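Serine protease inhibitor 2 (Anopheles gambiae, PDB 3PZF) inhibits the serine proteases CLIPB4, CLIPB9 and CLIPB10 and thereby restrains the melanization immune response in the mosquito hemolymph. Local coordinates at residues 52-57 and 110-115; 122-127 and 134-139. One frame throughout, in Å; residues are numbered along the deposited sequence.

Contacts 1 and 2 lie with their centres about 8 Å apart at the edge of the large serpin beta-sheet, sheet A. Contact 1 sets helix 45-58 against strand 105-115; contact 2 sets helix 122-132 against strand 134-139, the parallel neighbour of that strand. Two bonds join them: Tyr124 OH donates to Leu54 O at 2.7 Å, tying helix to helix, and Val114 O probably accepts from Val139 N at 2.9 Å, tying strand to strand. Neither contact includes the hinge at Leu344 to Ala348 or the inferred reactive bond Lys359-Phe360. The sheet does connect them to the hinge: strand 177-188 pairs with strand 105-115 and with the short hinge strand 345-346.

Contact 1 (52-57 and 110-115); sequences LTLIYE and TNFFVD
Leu54 on helix 45-58 faces Phe112 on strand 105-115, and their CA atoms, 9.7 Å apart, are the nearest between the two segments, which leaves the side chains to span the gap. Leu54, Thr110 and Phe112 all point their CB atoms across it and are all buried. The Phe112 ring comes edge-on: Leu54 CB sits near the ring plane, 3.9 Å from CZ and 4.0 Å from CE2, so the far rim of the phenyl group, not a face, meets the base of the leucine. The branch of Leu54 goes to the other partner. Its CD1 meets Thr110 CG2 at 3.8 Å, the two methyl groups touching tip to tip. In Thr110, chi1 of -57° swings OG1 beside the backbone N and leaves CG2 anti to it, presenting carbon to the leucine, while OG1 is hydrogen-bonded to Asn181 on strand 177-188. The contact belongs to the serpin helical bundle packed against sheet A. Around this small apolar core, Leu54 also packs on Ala128 and Tyr132 of helix 122-132 and on Ala134 of strand 134-139. Phe112 lies against Tyr124 and Leu136, and strand 105-115 runs between strands 134-139 and 177-188.

Contact 2 (122-127 and 134-139); sequences NKYQQI and AMLEKV
Leu136 pushes its two methyl groups into helix 122-132 at Tyr124 and Gln125, and this is the close-packed part of the contact. The helix and strand segments run roughly antiparallel, at 140°, with axes 7.9 Å apart at their closest. Leu136 meets the Tyr124 ring at its edge, the two side chains crossing at about a right angle: CD1 lies 3.9 Å from Tyr124 CD2, near the ring plane, and CD2 lies 3.9 Å from Tyr124 CE2. The same CD1 reaches the helix backbone, 3.8 Å from Gln125 CA. Gln125 leaves the helix with CG anti to its N (chi1 178°) and bends at chi2 (97°), which carries its amide end past Leu136, the two chains sliding by in opposite directions, to lie against the strand backbone at Met135 and Leu136. The solvent side is looser. Met135 is exposed and points away from the helix, brushing the Gln125 amide with little more than its CB. The chemistry is therefore split: aliphatic and aromatic carbon fills the inner side, where Leu136 also touches Phe112, while a polar amide lies over the outer side of this beta-alpha-beta crossover, consistent with an amphipathic helix on the sheet margin.

Contact 1 (52-57 and 110-115)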
ATOM      1  N   LEU A  52       0.368  12.319   3.338  1.00 21.31           N
ATOM      2  CA  LEU A  52       0.329  13.607   2.656  1.00 26.22           C
ATOM      3  C   LEU A  52      -0.759  14.503   3.218  1.00 25.24           C
ATOM      4  O   LEU A  52      -0.552  15.699   3.341  1.00 24.22           O
ATOM      5  CB  LEU A  52       0.130  13.419   1.156  1.00 24.59           C
ATOM      6  CG  LEU A  52       1.285  12.697   0.446  1.00 25.75           C
ATOM      7  CD1 LEU A  52       0.903  12.434  -1.019  1.00 26.25           C
ATOM      8  CD2 LEU A  52       2.552  13.539   0.552  1.00 27.11           C
ATOM      9  N   THR A  53      -1.903  13.928   3.581  1.00 19.33           N
ATOM     10  CA  THR A  53      -2.991  14.728   4.130  1.00 21.22           C
ATOM     11  C   THR A  53      -2.617  15.178   5.544  1.00 22.92           C
ATOM     12  O   THR A  53      -2.901  16.308   5.915  1.00 25.43           O
ATOM     13  CB  THR A  53      -4.321  13.974   4.109  1.00 22.22           C
ATOM     14  OG1 THR A  53      -4.592  13.561   2.760  1.00 22.55           O
ATOM     15  CG2 THR A  53      -5.506  14.917   4.601  1.00 22.28           C
ATOM     16  N   LEU A  54      -1.913  14.349   6.315  1.00 20.00           N
ATOM     17  CA  LEU A  54      -1.455  14.838   7.652  1.00 18.10           C
ATOM     18  C   LEU A  54      -0.506  16.015   7.501  1.00 23.35           C
ATOM     19  O   LEU A  54      -0.531  16.967   8.282  1.00 21.55           O
ATOM     20  CB  LEU A  54      -0.790  13.716   8.433  1.00 17.63           C
ATOM     21  CG  LEU A  54      -1.791  12.707   9.029  1.00 23.48           C
ATOM     22  CD1 LEU A  54      -1.067  11.399   9.328  1.00 23.89           C
ATOM     23  CD2 LEU A  54      -2.494  13.262  10.308  1.00 21.92           C
ATOM     24  N   ILE A  55       0.344  15.959   6.499  1.00 22.93           N
ATOM     25  CA  ILE A  55       1.276  17.035   6.267  1.00 23.03           C
ATOM     26  C   ILE A  55       0.531  18.272   5.803  1.00 23.65           C
ATOM     27  O   ILE A  55       0.853  19.393   6.235  1.00 23.74           O
ATOM     28  CB  ILE A  55       2.357  16.627   5.249  1.00 25.75           C
ATOM     29  CG1 ILE A  55       3.281  15.582   5.891  1.00 21.31           C
ATOM     30  CG2 ILE A  55       3.144  17.851   4.803  1.00 27.77           C
ATOM     31  CD1 ILE A  55       4.287  14.912   4.914  1.00 22.48           C
ATOM     32  N   TYR A  56      -0.477  18.076   4.952  1.00 22.01           N
ATOM     33  CA  TYR A  56      -1.386  19.159   4.566  1.00 24.35           C
ATOM     34  C   TYR A  56      -2.044  19.820   5.782  1.00 25.11           C
ATOM     35  O   TYR A  56      -2.048  21.036   5.896  1.00 26.67           O
ATOM     36  CB  TYR A  56      -2.442  18.622   3.588  1.00 22.78           C
ATOM     37  CG  TYR A  56      -3.348  19.681   2.995  1.00 27.45           C
ATOM     38  CD1 TYR A  56      -2.894  20.520   1.990  1.00 31.26           C
ATOM     39  CD2 TYR A  56      -4.661  19.812   3.421  1.00 33.71           C
ATOM     40  CE1 TYR A  56      -3.740  21.472   1.424  1.00 36.71           C
ATOM     41  CE2 TYR A  56      -5.507  20.767   2.869  1.00 38.03           C
ATOM     42  CZ  TYR A  56      -5.036  21.588   1.871  1.00 42.66           C
ATOM     43  OH  TYR A  56      -5.863  22.538   1.308  1.00 48.09           O
ATOM     44  N   GLU A  57      -2.565  19.015   6.706  1.00 23.02           N
ATOM     45  CA  GLU A  57      -3.200  19.518   7.923  1.00 24.46           C
ATOM     46  C   GLU A  57      -2.212  20.318   8.787  1.00 22.95           C
ATOM     47  O   GLU A  57      -2.609  21.285   9.460  1.00 23.86           O
ATOM     48  CB  GLU A  57      -3.746  18.332   8.738  1.00 23.13           C
ATOM     49  CG  GLU A  57      -5.015  17.684   8.123  1.00 24.64           C
ATOM     50  CD  GLU A  57      -6.316  18.265   8.670  1.00 27.28           C
ATOM     51  OE1 GLU A  57      -6.311  19.395   9.274  1.00 29.90           O
ATOM     52  OE2 GLU A  57      -7.360  17.586   8.493  1.00 27.62           O
ATOM     53  N   THR A 110       0.457   5.018  11.864  1.00 22.52           N
ATOM     54  CA  THR A 110       1.192   6.182  11.400  1.00 19.87           C
ATOM     55  C   THR A 110       1.609   7.000  12.618  1.00 28.98           C
ATOM     56  O   THR A 110       0.794   7.250  13.510  1.00 29.22           O
ATOM     57  CB  THR A 110       0.289   7.077  10.479  1.00 22.16           C
ATOM     58  OG1 THR A 110      -0.208   6.323   9.375  1.00 23.16           O
ATOM     59  CG2 THR A 110       1.061   8.304   9.950  1.00 26.07           C
ATOM     60  N   ASN A 111       2.874   7.414  12.653  1.00 24.40           N
ATOM     61  CA  ASN A 111       3.425   8.174  13.777  0.50 26.42           C
ATOM     62  C   ASN A 111       4.413   9.232  13.286  1.00 26.70           C
ATOM     63  O   ASN A 111       5.311   8.915  12.506  1.00 29.61           O
ATOM     64  CB  ASN A 111       4.172   7.212  14.728  0.50 27.86           C
ATOM     65  CG  ASN A 111       4.323   7.754  16.147  0.50 35.61           C
ATOM     66  OD1 ASN A 111       4.400   8.965  16.373  0.50 36.67           O
ATOM     67  ND2 ASN A 111       4.404   6.837  17.114  0.50 30.93           N
ATOM     68  N   PHE A 112       4.274  10.464  13.763  1.00 25.15           N
ATOM     69  CA  PHE A 112       5.360  11.436  13.671  1.00 21.03           C
ATOM     70  C   PHE A 112       6.253  11.259  14.905  1.00 31.74           C
ATOM     71  O   PHE A 112       5.770  11.328  16.024  1.00 32.73           O
ATOM     72  CB  PHE A 112       4.866  12.868  13.727  1.00 22.49           C
ATOM     73  CG  PHE A 112       4.073  13.320  12.528  1.00 27.70           C
ATOM     74  CD1 PHE A 112       4.674  14.072  11.527  1.00 23.27           C
ATOM     75  CD2 PHE A 112       2.705  13.086  12.460  1.00 23.68           C
ATOM     76  CE1 PHE A 112       3.917  14.525  10.440  1.00 23.90           C
ATOM     77  CE2 PHE A 112       1.955  13.569  11.397  1.00 26.87           C
ATOM     78  CZ  PHE A 112       2.565  14.293  10.395  1.00 24.70           C
ATOM     79  N   PHE A 113       7.541  11.033  14.694  1.00 26.20           N
ATOM     80  CA  PHE A 113       8.517  10.994  15.793  1.00 32.24           C
ATOM     81  C   PHE A 113       9.261  12.332  15.798  1.00 28.80           C
ATOM     82  O   PHE A 113      10.011  12.644  14.871  1.00 32.56           O
ATOM     83  CB  PHE A 113       9.470   9.806  15.599  1.00 30.98           C
ATOM     84  CG  PHE A 113       8.793   8.454  15.728  1.00 30.35           C
ATOM     85  CD1 PHE A 113       8.543   7.918  16.982  1.00 35.91           C
ATOM     86  CD2 PHE A 113       8.367   7.742  14.603  1.00 27.67           C
ATOM     87  CE1 PHE A 113       7.923   6.702  17.123  1.00 36.52           C
ATOM     88  CE2 PHE A 113       7.742   6.514  14.740  1.00 31.62           C
ATOM     89  CZ  PHE A 113       7.515   5.992  15.996  1.00 33.31           C
ATOM     90  N   VAL A 114       9.045  13.126  16.848  1.00 26.69           N
ATOM     91  CA  VAL A 114       9.383  14.534  16.829  1.00 28.46           C
ATOM     92  C   VAL A 114      10.482  14.750  17.841  1.00 31.08           C
ATOM     93  O   VAL A 114      10.404  14.203  18.933  1.00 40.02           O
ATOM     94  CB  VAL A 114       8.142  15.386  17.197  1.00 29.29           C
ATOM     95  CG1 VAL A 114       8.467  16.840  17.167  1.00 33.20           C
ATOM     96  CG2 VAL A 114       6.970  15.086  16.210  1.00 27.81           C
ATOM     97  N   ASP A 115      11.501  15.528  17.471  1.00 32.86           N
ATOM     98  CA  ASP A 115      12.652  15.803  18.357  1.00 42.13           C
ATOM     99  C   ASP A 115      12.213  16.516  19.640  1.00 42.71           C
ATOM    100  O   ASP A 115      11.176  17.189  19.658  1.00 38.54           O
ATOM    101  CB  ASP A 115      13.714  16.643  17.620  1.00 33.21           C
ATOM    102  CG  ASP A 115      15.125  16.473  18.206  1.00 47.96           C
ATOM    103  OD1 ASP A 115      15.332  15.620  19.090  1.00 37.81           O
ATOM    104  OD2 ASP A 115      16.045  17.191  17.767  1.00 55.44           O
TER

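Contact 2 (122-127 and 134-139)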
ATOM      1  N   ASN A 122      -1.629  20.747  20.581  1.00 38.10           N
ATOM      2  CA  ASN A 122      -2.559  19.757  21.092  1.00 44.15           C
ATOM      3  C   ASN A 122      -3.711  19.519  20.136  1.00 29.52           C
ATOM      4  O   ASN A 122      -4.106  18.386  19.907  1.00 35.67           O
ATOM      5  CB  ASN A 122      -3.116  20.171  22.457  1.00 58.53           C
ATOM      6  CG  ASN A 122      -3.979  19.088  23.067  1.00 65.17           C
ATOM      7  OD1 ASN A 122      -3.478  18.044  23.503  1.00 69.93           O
ATOM      8  ND2 ASN A 122      -5.288  19.308  23.065  1.00 55.10           N
ATOM      9  N   LYS A 123      -4.265  20.592  19.592  1.00 35.46           N
ATOM     10  CA  LYS A 123      -5.355  20.429  18.655  1.00 31.71           C
ATOM     11  C   LYS A 123      -4.884  19.539  17.484  1.00 37.40           C
ATOM     12  O   LYS A 123      -5.658  18.742  16.955  1.00 33.57           O
ATOM     13  CB  LYS A 123      -5.868  21.796  18.211  1.00 35.82           C
ATOM     14  CG  LYS A 123      -6.496  22.550  19.393  1.00 40.36           C
ATOM     15  CD  LYS A 123      -7.187  23.822  18.991  1.00 43.82           C
ATOM     16  CE  LYS A 123      -7.680  24.545  20.276  1.00 38.16           C
ATOM     17  NZ  LYS A 123      -8.071  25.931  20.011  1.00 58.41           N
ATOM     18  N   TYR A 124      -3.604  19.614  17.124  1.00 33.16           N
ATOM     19  CA  TYR A 124      -3.099  18.756  16.028  1.00 30.02           C
ATOM     20  C   TYR A 124      -3.065  17.271  16.412  1.00 34.40           C
ATOM     21  O   TYR A 124      -3.478  16.420  15.633  1.00 30.72           O
ATOM     22  CB  TYR A 124      -1.696  19.188  15.554  1.00 31.49           C
ATOM     23  CG  TYR A 124      -1.291  18.426  14.305  1.00 26.23           C
ATOM     24  CD1 TYR A 124      -1.705  18.856  13.048  1.00 27.02           C
ATOM     25  CD2 TYR A 124      -0.549  17.258  14.386  1.00 23.83           C
ATOM     26  CE1 TYR A 124      -1.378  18.143  11.890  1.00 25.65           C
ATOM     27  CE2 TYR A 124      -0.206  16.552  13.233  1.00 21.67           C
ATOM     28  CZ  TYR A 124      -0.635  16.998  11.995  1.00 22.08           C
ATOM     29  OH  TYR A 124      -0.328  16.295  10.857  1.00 20.98           O
ATOM     30  N   GLN A 125      -2.562  16.939  17.599  1.00 33.24           N
ATOM     31  CA  GLN A 125      -2.601  15.550  18.049  1.00 34.07           C
ATOM     32  C   GLN A 125      -4.061  15.074  18.017  1.00 34.41           C
ATOM     33  O   GLN A 125      -4.347  13.973  17.573  1.00 36.15           O
ATOM     34  CB  GLN A 125      -1.966  15.404  19.454  1.00 37.68           C
ATOM     35  CG  GLN A 125      -2.004  13.966  20.031  1.00 46.85           C
ATOM     36  CD  GLN A 125      -0.706  13.164  19.836  1.00 54.88           C
ATOM     37  OE1 GLN A 125       0.389  13.614  20.207  1.00 45.02           O
ATOM     38  NE2 GLN A 125      -0.835  11.958  19.305  1.00 45.83           N
ATOM     39  N   GLN A 126      -4.996  15.924  18.442  1.00 36.56           N
ATOM     40  CA  GLN A 126      -6.425  15.581  18.404  1.00 34.23           C
ATOM     41  C   GLN A 126      -6.922  15.192  17.004  1.00 38.53           C
ATOM     42  O   GLN A 126      -7.495  14.110  16.820  1.00 36.77           O
ATOM     43  CB  GLN A 126      -7.270  16.752  18.933  1.00 37.28           C
ATOM     44  N   ILE A 127      -6.740  16.076  16.024  1.00 32.06           N
ATOM     45  CA  ILE A 127      -7.174  15.776  14.653  1.00 31.30           C
ATOM     46  C   ILE A 127      -6.469  14.540  14.116  1.00 27.96           C
ATOM     47  O   ILE A 127      -7.073  13.695  13.459  1.00 28.27           O
ATOM     48  CB  ILE A 127      -6.885  16.952  13.709  1.00 35.21           C
ATOM     49  CG1 ILE A 127      -7.721  18.172  14.111  1.00 43.58           C
ATOM     50  CG2 ILE A 127      -7.230  16.586  12.275  1.00 46.80           C
ATOM     51  CD1 ILE A 127      -9.148  17.850  14.340  1.00 41.18           C
ATOM     52  N   ALA A 134      -3.646   8.551  13.407  1.00 30.82           N
ATOM     53  CA  ALA A 134      -2.206   8.789  13.497  1.00 30.22           C
ATOM     54  C   ALA A 134      -1.852   9.425  14.842  1.00 35.53           C
ATOM     55  O   ALA A 134      -2.696  10.076  15.477  1.00 32.25           O
ATOM     56  CB  ALA A 134      -1.780   9.713  12.369  1.00 29.65           C
ATOM     57  N   MET A 135      -0.601   9.266  15.272  1.00 25.95           N
ATOM     58  CA  MET A 135      -0.172   9.833  16.548  1.00 29.02           C
ATOM     59  C   MET A 135       1.175  10.533  16.398  1.00 29.27           C
ATOM     60  O   MET A 135       1.809  10.442  15.343  1.00 27.62           O
ATOM     61  CB  MET A 135      -0.089   8.735  17.607  1.00 33.04           C
ATOM     62  CG  MET A 135      -1.449   8.156  17.963  1.00 53.15           C
ATOM     63  SD  MET A 135      -1.430   7.031  19.377  1.00 81.10           S
ATOM     64  CE  MET A 135      -1.721   5.454  18.560  1.00 79.76           C
ATOM     65  N   LEU A 136       1.564  11.262  17.446  1.00 28.80           N
ATOM     66  CA  LEU A 136       2.859  11.911  17.520  1.00 30.96           C
ATOM     67  C   LEU A 136       3.504  11.562  18.847  1.00 32.69           C
ATOM     68  O   LEU A 136       2.858  11.600  19.897  1.00 40.28           O
ATOM     69  CB  LEU A 136       2.711  13.433  17.403  1.00 30.47           C
ATOM     70  CG  LEU A 136       1.982  13.872  16.125  1.00 32.17           C
ATOM     71  CD1 LEU A 136       0.480  14.101  16.376  1.00 29.11           C
ATOM     72  CD2 LEU A 136       2.610  15.127  15.549  1.00 27.35           C
ATOM     73  N   GLU A 137       4.792  11.273  18.786  1.00 30.40           N
ATOM     74  CA  GLU A 137       5.576  10.894  19.965  1.00 39.04           C
ATOM     75  C   GLU A 137       6.888  11.667  19.992  1.00 37.35           C
ATOM     76  O   GLU A 137       7.484  11.903  18.950  1.00 34.93           O
ATOM     77  CB  GLU A 137       5.858   9.402  19.852  1.00 49.32           C
ATOM     78  CG  GLU A 137       6.485   8.749  21.055  1.00 62.60           C
ATOM     79  CD  GLU A 137       6.568   7.243  20.869  1.00 62.78           C
ATOM     80  OE1 GLU A 137       7.566   6.647  21.310  1.00 70.41           O
ATOM     81  OE2 GLU A 137       5.630   6.666  20.272  1.00 58.07           O
ATOM     82  N   LYS A 138       7.357  12.031  21.184  1.00 36.04           N
ATOM     83  CA  LYS A 138       8.617  12.763  21.338  1.00 38.07           C
ATOM     84  C   LYS A 138       9.776  11.782  21.480  1.00 38.97           C
ATOM     85  O   LYS A 138       9.684  10.796  22.198  1.00 42.00           O
ATOM     86  CB  LYS A 138       8.582  13.674  22.574  1.00 53.88           C
ATOM     87  CG  LYS A 138       7.345  14.558  22.693  1.00 59.86           C
ATOM     88  CD  LYS A 138       7.116  15.421  21.448  1.00 55.15           C
ATOM     89  CE  LYS A 138       8.265  16.393  21.206  1.00 52.32           C
ATOM     90  NZ  LYS A 138       8.497  17.309  22.348  1.00 51.07           N
ATOM     91  N   VAL A 139      10.862  12.058  20.776  1.00 39.99           N
ATOM     92  CA  VAL A 139      12.085  11.287  20.899  1.00 39.27           C
ATOM     93  C   VAL A 139      13.242  12.258  20.920  1.00 40.30           C
ATOM     94  O   VAL A 139      13.057  13.454  20.713  1.00 40.55           O
ATOM     95  CB  VAL A 139      12.274  10.344  19.705  1.00 42.74           C
ATOM     96  CG1 VAL A 139      11.112   9.351  19.617  1.00 41.04           C
ATOM     97  CG2 VAL A 139      12.389  11.146  18.412  1.00 39.22           C
TER